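Local coordinates for GXWXG domain-containing protein (Thermomonospora curvata, PDB 4MVE) that is of unknown function but joins a GXWXG region and a DUF4334 region in one small, largely antiparallel beta-sheet protein, at residues L28-A33 with A102-V107; G132-K137 with D141-H146. One frame throughout, in Å; residues are numbered along the deposited sequence.

In the fold
Both interactions reach the same curled antiparallel sheet, and their centres lie about 12 Å apart. Interaction 2 lies within the hairpin of strands 129-136 and 143-149, buried, with its centre about 8 Å from the centre of the chain, against about 14 Å for interaction 1, where the segment 28-33, on helix 22-29 and the turn Tyr29-Leu32, meets the hairpin turn between strands 96-103 and 106-113. They touch directly. Arg104 NH1 lies 3.0 Å from Tyr144 OH, a probable hydrogen bond, and Tyr29 CG packs 3.8 Å from Tyr144 CE1. Ala133 meets the phenol of Tyr29, while Arg104 also rests on Ile142. Glu26 binds both Arg104 and Tyr144, tying helix 22-29 to the two contacts.

Interaction 1. Residues L28-A33 with A102-V107; sequences LYDRLA and ALRGTV
Asp30 and Arg104 meet in a salt bridge with their side chains crossing at about a right angle. Arg104 NH1 lies 3.0 Å from Asp30 OD1 and reaches it on the syn side, tilted a little from the carboxylate plane. The N-H...O angle is 145°, and the carboxylate and guanidinium planes stand 78° apart, so a single oxygen is gripped rather than both in a flat paired bridge. Arginine suits this place because its chain, extended from CG to NE, spans the gap from the turn and its several N-H groups serve different partners, NH2 pairing with Glu26. The two acids probably offset its charge together.

Beside the bridge, Tyr29 brings its ring in nearly perpendicular to the guanidinium, with CD1 3.9 Å from Arg104 NH1. Its CG is anti to the backbone N (chi1 -179°), which lays the ring alongside Leu103, CE1 3.8 Å from Leu103 CD2. The same methyl lies above one face of the Arg104 guanidinium, toward its rim. A tyrosine fits because its ring packs on leucine while its hydroxyl bonds the backbone oxygen of His121.

A type I turn from Tyr29 to Leu32 here faces a beta hairpin with a two-residue loop (Arg104-Gly105) joining strands 96-103 and 106-113, whose type I' turn at Leu103-Thr106 accommodates the positive phi angles of Arg104 and Gly105.

Interaction 2. Residues G132-K137 with D141-H146; sequences GAMDAK and DILYFH
Gly132 and Phe145 form a hydrogen-bonded pair that satisfies both backbone groups of each: Gly132 N donates to Phe145 O at 2.8 Å, nearly straight at 173°, and Phe145 N donates back to Gly132 O. Met134, a selenomethionine, pairs with Leu143; its N reaches Leu143 O at 2.7 Å, while Leu143 N approaches a lone pair of Met134 O at 3.2 Å. That oxygen also accepts from a water, which donates to Asp141 O and accepts from Ala136 N, bridging strand 129-136 to the loop before strand 143-149. This is the ladder of an antiparallel beta hairpin, with Ala133 and Tyr144 as the non-hydrogen-bonded pair between; there Ala133 CB packs 3.8 Å from Tyr144 CE1, and Tyr144 OH bonds Glu26.

On the opposite face, Phe145 CG sits between its backbone N and carbonyl carbon (chi1 67°), folding the ring across the neighbouring strand. Gly132 CA makes a CH-pi contact 4.0 Å from the Phe145 ring centroid; glycine, lacking a side chain, lets the ring lie against the backbone. An alanine in place of Phe145 lacks the ring and would probably leave Gly132 CA and Met134 CB without that neighbour. Met134 CE touches Leu143 CD1 at 3.7 Å, their apolar chains side by side.

Interaction 1. Residues L28-A33 with A102-V107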
loop_
_atom_site.group_PDB
_atom_site.type_symbol
_atom_site.label_atom_id
_atom_site.label_comp_id
_atom_site.label_asym_id
_atom_site.label_seq_id
_atom_site.Cartn_x
_atom_site.Cartn_y
_atom_site.Cartn_z
ATOM N N LEU A 28 5.887 -11.354 8.772
ATOM C CA LEU A 28 5.746 -10.198 9.641
ATOM C C LEU A 28 4.338 -9.567 9.519
ATOM O O LEU A 28 3.726 -9.237 10.539
ATOM C CB LEU A 28 6.867 -9.179 9.359
ATOM C CG LEU A 28 8.300 -9.642 9.785
ATOM C CD1 LEU A 28 9.387 -8.770 9.141
ATOM C CD2 LEU A 28 8.478 -9.603 11.300
ATOM N N TYR A 29 3.800 -9.486 8.293
ATOM C CA TYR A 29 2.474 -8.959 8.029
ATOM C C TYR A 29 1.379 -9.725 8.782
ATOM O O TYR A 29 0.496 -9.096 9.380
ATOM C CB TYR A 29 2.220 -9.003 6.525
ATOM C CG TYR A 29 0.873 -8.464 6.083
ATOM C CD1 TYR A 29 -0.218 -9.309 5.925
ATOM C CD2 TYR A 29 0.721 -7.125 5.723
ATOM C CE1 TYR A 29 -1.453 -8.823 5.483
ATOM C CE2 TYR A 29 -0.486 -6.642 5.222
ATOM C CZ TYR A 29 -1.579 -7.489 5.140
ATOM O OH TYR A 29 -2.767 -7.009 4.663
ATOM N N ASP A 30 1.431 -11.067 8.756
ATOM C CA ASP A 30 0.427 -11.925 9.402
ATOM C C ASP A 30 0.325 -11.701 10.926
ATOM O O ASP A 30 -0.673 -12.080 11.511
ATOM C CB ASP A 30 0.692 -13.405 9.100
ATOM C CG ASP A 30 0.414 -13.804 7.649
ATOM O OD1 ASP A 30 -0.281 -13.030 6.933
ATOM O OD2 ASP A 30 0.860 -14.897 7.239
ATOM N N ARG A 31 1.317 -11.039 11.542
ATOM C CA ARG A 31 1.347 -10.755 12.978
ATOM C C ARG A 31 0.851 -9.322 13.263
ATOM O O ARG A 31 0.736 -8.931 14.426
ATOM C CB ARG A 31 2.773 -10.974 13.520
ATOM C CG ARG A 31 3.073 -12.458 13.736
ATOM C CD ARG A 31 4.531 -12.839 13.588
ATOM N NE ARG A 31 5.376 -12.203 14.594
ATOM C CZ ARG A 31 6.687 -12.039 14.467
ATOM N NH1 ARG A 31 7.380 -11.427 15.419
ATOM N NH2 ARG A 31 7.317 -12.476 13.380
ATOM N N LEU A 32 0.507 -8.569 12.213
ATOM C CA LEU A 32 0.048 -7.195 12.358
ATOM C C LEU A 32 -1.435 -7.087 12.613
ATOM O O LEU A 32 -2.232 -7.954 12.237
ATOM C CB LEU A 32 0.422 -6.331 11.139
ATOM C CG LEU A 32 1.928 -6.201 10.793
ATOM C CD1 LEU A 32 2.097 -5.389 9.532
ATOM C CD2 LEU A 32 2.749 -5.579 11.955
ATOM N N ALA A 33 -1.791 -5.987 13.276
ATOM C CA ALA A 33 -3.152 -5.652 13.645
ATOM C C ALA A 33 -3.913 -5.021 12.468
ATOM O O ALA A 33 -3.339 -4.231 11.719
ATOM C CB ALA A 33 -3.143 -4.695 14.838
ATOM N N ALA A 102 -11.682 -9.230 4.227
ATOM C CA ALA A 102 -10.869 -10.244 4.911
ATOM C C ALA A 102 -9.710 -10.705 4.033
ATOM O O ALA A 102 -9.854 -10.840 2.818
ATOM C CB ALA A 102 -11.708 -11.456 5.292
ATOM N N LEU A 103 -8.578 -10.995 4.678
ATOM C CA LEU A 103 -7.415 -11.603 4.075
ATOM C C LEU A 103 -6.828 -12.510 5.117
ATOM O O LEU A 103 -6.414 -12.024 6.175
ATOM C CB LEU A 103 -6.384 -10.595 3.549
ATOM C CG LEU A 103 -5.046 -11.255 3.060
ATOM C CD1 LEU A 103 -5.220 -11.924 1.680
ATOM C CD2 LEU A 103 -3.913 -10.255 3.029
ATOM N N ARG A 104 -6.839 -13.840 4.849
ATOM C CA ARG A 104 -6.324 -14.876 5.754
ATOM C C ARG A 104 -7.040 -14.844 7.104
ATOM O O ARG A 104 -6.404 -14.927 8.153
ATOM C CB ARG A 104 -4.813 -14.710 5.957
ATOM C CG ARG A 104 -4.060 -14.794 4.678
ATOM C CD ARG A 104 -2.634 -14.385 4.861
ATOM N NE ARG A 104 -2.032 -14.395 3.552
ATOM C CZ ARG A 104 -1.103 -13.560 3.127
ATOM N NH1 ARG A 104 -0.553 -12.678 3.965
ATOM N NH2 ARG A 104 -0.678 -13.623 1.875
ATOM N N GLY A 105 -8.346 -14.658 7.060
ATOM C CA GLY A 105 -9.179 -14.590 8.255
ATOM C C GLY A 105 -9.157 -13.272 9.006
ATOM O O GLY A 105 -9.815 -13.159 10.040
ATOM N N THR A 106 -8.385 -12.266 8.529
ATOM C CA THR A 106 -8.352 -10.983 9.220
ATOM C C THR A 106 -8.996 -9.952 8.341
ATOM O O THR A 106 -8.598 -9.782 7.193
ATOM C CB THR A 106 -6.939 -10.583 9.640
ATOM O OG1 THR A 106 -6.422 -11.567 10.533
ATOM C CG2 THR A 106 -6.886 -9.191 10.295
ATOM N N VAL A 107 -9.998 -9.283 8.901
ATOM C CA VAL A 107 -10.763 -8.205 8.292
ATOM C C VAL A 107 -10.077 -6.881 8.652
ATOM O O VAL A 107 -9.862 -6.612 9.805
ATOM C CB VAL A 107 -12.246 -8.254 8.780
ATOM C CG1 VAL A 107 -13.007 -6.987 8.380
ATOM C CG2 VAL A 107 -12.967 -9.514 8.264
#

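Interaction 2. Residues G132-K137 with D141-H146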
loop_
_atom_site.group_PDB
_atom_site.type_symbol
_atom_site.label_atom_id
_atom_site.label_comp_id
_atom_site.label_asym_id
_atom_site.label_seq_id
_atom_site.Cartn_x
_atom_site.Cartn_y
_atom_site.Cartn_z
ATOM N N GLY A 132 0.882 -2.718 2.931
ATOM C CA GLY A 132 -0.250 -3.018 2.061
ATOM C C GLY A 132 0.018 -4.346 1.401
ATOM O O GLY A 132 1.139 -4.574 0.939
ATOM N N ALA A 133 -1.012 -5.227 1.346
ATOM C CA ALA A 133 -0.958 -6.543 0.718
ATOM C C ALA A 133 -1.800 -6.512 -0.557
ATOM O O ALA A 133 -3.029 -6.464 -0.492
ATOM C CB ALA A 133 -1.468 -7.613 1.675
HETATM N N MSE A 134 -1.129 -6.450 -1.717
HETATM C CA MSE A 134 -1.821 -6.361 -2.982
HETATM C C MSE A 134 -2.339 -7.745 -3.411
HETATM O O MSE A 134 -1.547 -8.691 -3.557
HETATM C CB MSE A 134 -0.907 -5.765 -4.079
HETATM C CG MSE A 134 -1.698 -5.511 -5.349
HETATM SE SE MSE A 134 -0.562 -5.195 -6.871
HETATM C CE MSE A 134 0.092 -7.072 -7.088
ATOM N N ASP A 135 -3.660 -7.832 -3.606
ATOM C CA ASP A 135 -4.427 -9.027 -4.003
ATOM C C ASP A 135 -5.024 -8.745 -5.400
ATOM O O ASP A 135 -6.118 -8.186 -5.516
ATOM C CB ASP A 135 -5.503 -9.281 -2.899
ATOM C CG ASP A 135 -6.637 -10.258 -3.175
ATOM O OD1 ASP A 135 -6.537 -11.043 -4.168
ATOM O OD2 ASP A 135 -7.611 -10.270 -2.380
ATOM N N ALA A 136 -4.248 -9.054 -6.453
ATOM C CA ALA A 136 -4.602 -8.801 -7.860
ATOM C C ALA A 136 -4.935 -10.104 -8.586
ATOM O O ALA A 136 -4.121 -11.049 -8.601
ATOM C CB ALA A 136 -3.455 -8.091 -8.588
ATOM N N LYS A 137 -6.111 -10.125 -9.233
ATOM C CA LYS A 137 -6.603 -11.262 -9.984
ATOM C C LYS A 137 -5.525 -11.904 -10.845
ATOM O O LYS A 137 -4.874 -11.227 -11.658
ATOM C CB LYS A 137 -7.785 -10.885 -10.857
ATOM C CG LYS A 137 -8.305 -12.064 -11.656
ATOM C CD LYS A 137 -9.581 -11.722 -12.346
ATOM C CE LYS A 137 -10.726 -12.304 -11.580
ATOM N NZ LYS A 137 -11.918 -12.502 -12.461
ATOM N N ASP A 141 0.949 -14.886 -6.259
ATOM C CA ASP A 141 1.213 -14.522 -4.875
ATOM C C ASP A 141 0.776 -13.106 -4.539
ATOM O O ASP A 141 0.827 -12.209 -5.385
ATOM C CB ASP A 141 2.730 -14.635 -4.594
ATOM C CG ASP A 141 3.423 -15.822 -5.249
ATOM O OD1 ASP A 141 3.157 -16.967 -4.825
ATOM O OD2 ASP A 141 4.219 -15.599 -6.206
ATOM N N ILE A 142 0.448 -12.889 -3.256
ATOM C CA ILE A 142 0.180 -11.568 -2.697
ATOM C C ILE A 142 1.512 -10.776 -2.730
ATOM O O ILE A 142 2.523 -11.341 -2.355
ATOM C CB ILE A 142 -0.350 -11.726 -1.230
ATOM C CG1 ILE A 142 -1.707 -12.516 -1.145
ATOM C CG2 ILE A 142 -0.352 -10.379 -0.454
ATOM C CD1 ILE A 142 -2.927 -11.957 -1.880
ATOM N N LEU A 143 1.525 -9.505 -3.161
ATOM C CA LEU A 143 2.766 -8.721 -3.159
ATOM C C LEU A 143 2.631 -7.548 -2.133
ATOM O O LEU A 143 1.537 -7.060 -1.865
ATOM C CB LEU A 143 3.150 -8.258 -4.588
ATOM C CG LEU A 143 3.291 -9.421 -5.640
ATOM C CD1 LEU A 143 3.325 -8.892 -7.072
ATOM C CD2 LEU A 143 4.529 -10.312 -5.379
ATOM N N TYR A 144 3.737 -7.138 -1.540
ATOM C CA TYR A 144 3.692 -6.175 -0.461
ATOM C C TYR A 144 4.310 -4.843 -0.801
ATOM O O TYR A 144 5.322 -4.782 -1.483
ATOM C CB TYR A 144 4.392 -6.768 0.792
ATOM C CG TYR A 144 3.705 -8.028 1.269
ATOM C CD1 TYR A 144 2.599 -7.965 2.111
ATOM C CD2 TYR A 144 4.126 -9.280 0.837
ATOM C CE1 TYR A 144 1.936 -9.123 2.517
ATOM C CE2 TYR A 144 3.442 -10.437 1.196
ATOM C CZ TYR A 144 2.351 -10.356 2.041
ATOM O OH TYR A 144 1.673 -11.504 2.380
ATOM N N PHE A 145 3.729 -3.780 -0.253
ATOM C CA PHE A 145 4.260 -2.433 -0.385
ATOM C C PHE A 145 4.064 -1.696 0.955
ATOM O O PHE A 145 3.419 -2.231 1.858
ATOM C CB PHE A 145 3.617 -1.692 -1.590
ATOM C CG PHE A 145 2.144 -1.404 -1.424
ATOM C CD1 PHE A 145 1.181 -2.333 -1.844
ATOM C CD2 PHE A 145 1.711 -0.208 -0.847
ATOM C CE1 PHE A 145 -0.186 -2.076 -1.679
ATOM C CE2 PHE A 145 0.349 0.045 -0.662
ATOM C CZ PHE A 145 -0.595 -0.884 -1.093
ATOM N N HIS A 146 4.601 -0.474 1.094
ATOM C CA HIS A 146 4.402 0.213 2.370
ATOM C C HIS A 146 3.943 1.638 2.150
ATOM O O HIS A 146 4.092 2.147 1.056
ATOM C CB HIS A 146 5.659 0.146 3.269
ATOM C CG HIS A 146 6.958 0.502 2.604
ATOM N ND1 HIS A 146 7.324 1.821 2.387
ATOM C CD2 HIS A 146 7.943 -0.301 2.141
ATOM C CE1 HIS A 146 8.514 1.775 1.816
ATOM N NE2 HIS A 146 8.930 0.523 1.661
HETATM O O HOH W 1 -1.709 -10.251 -5.887
#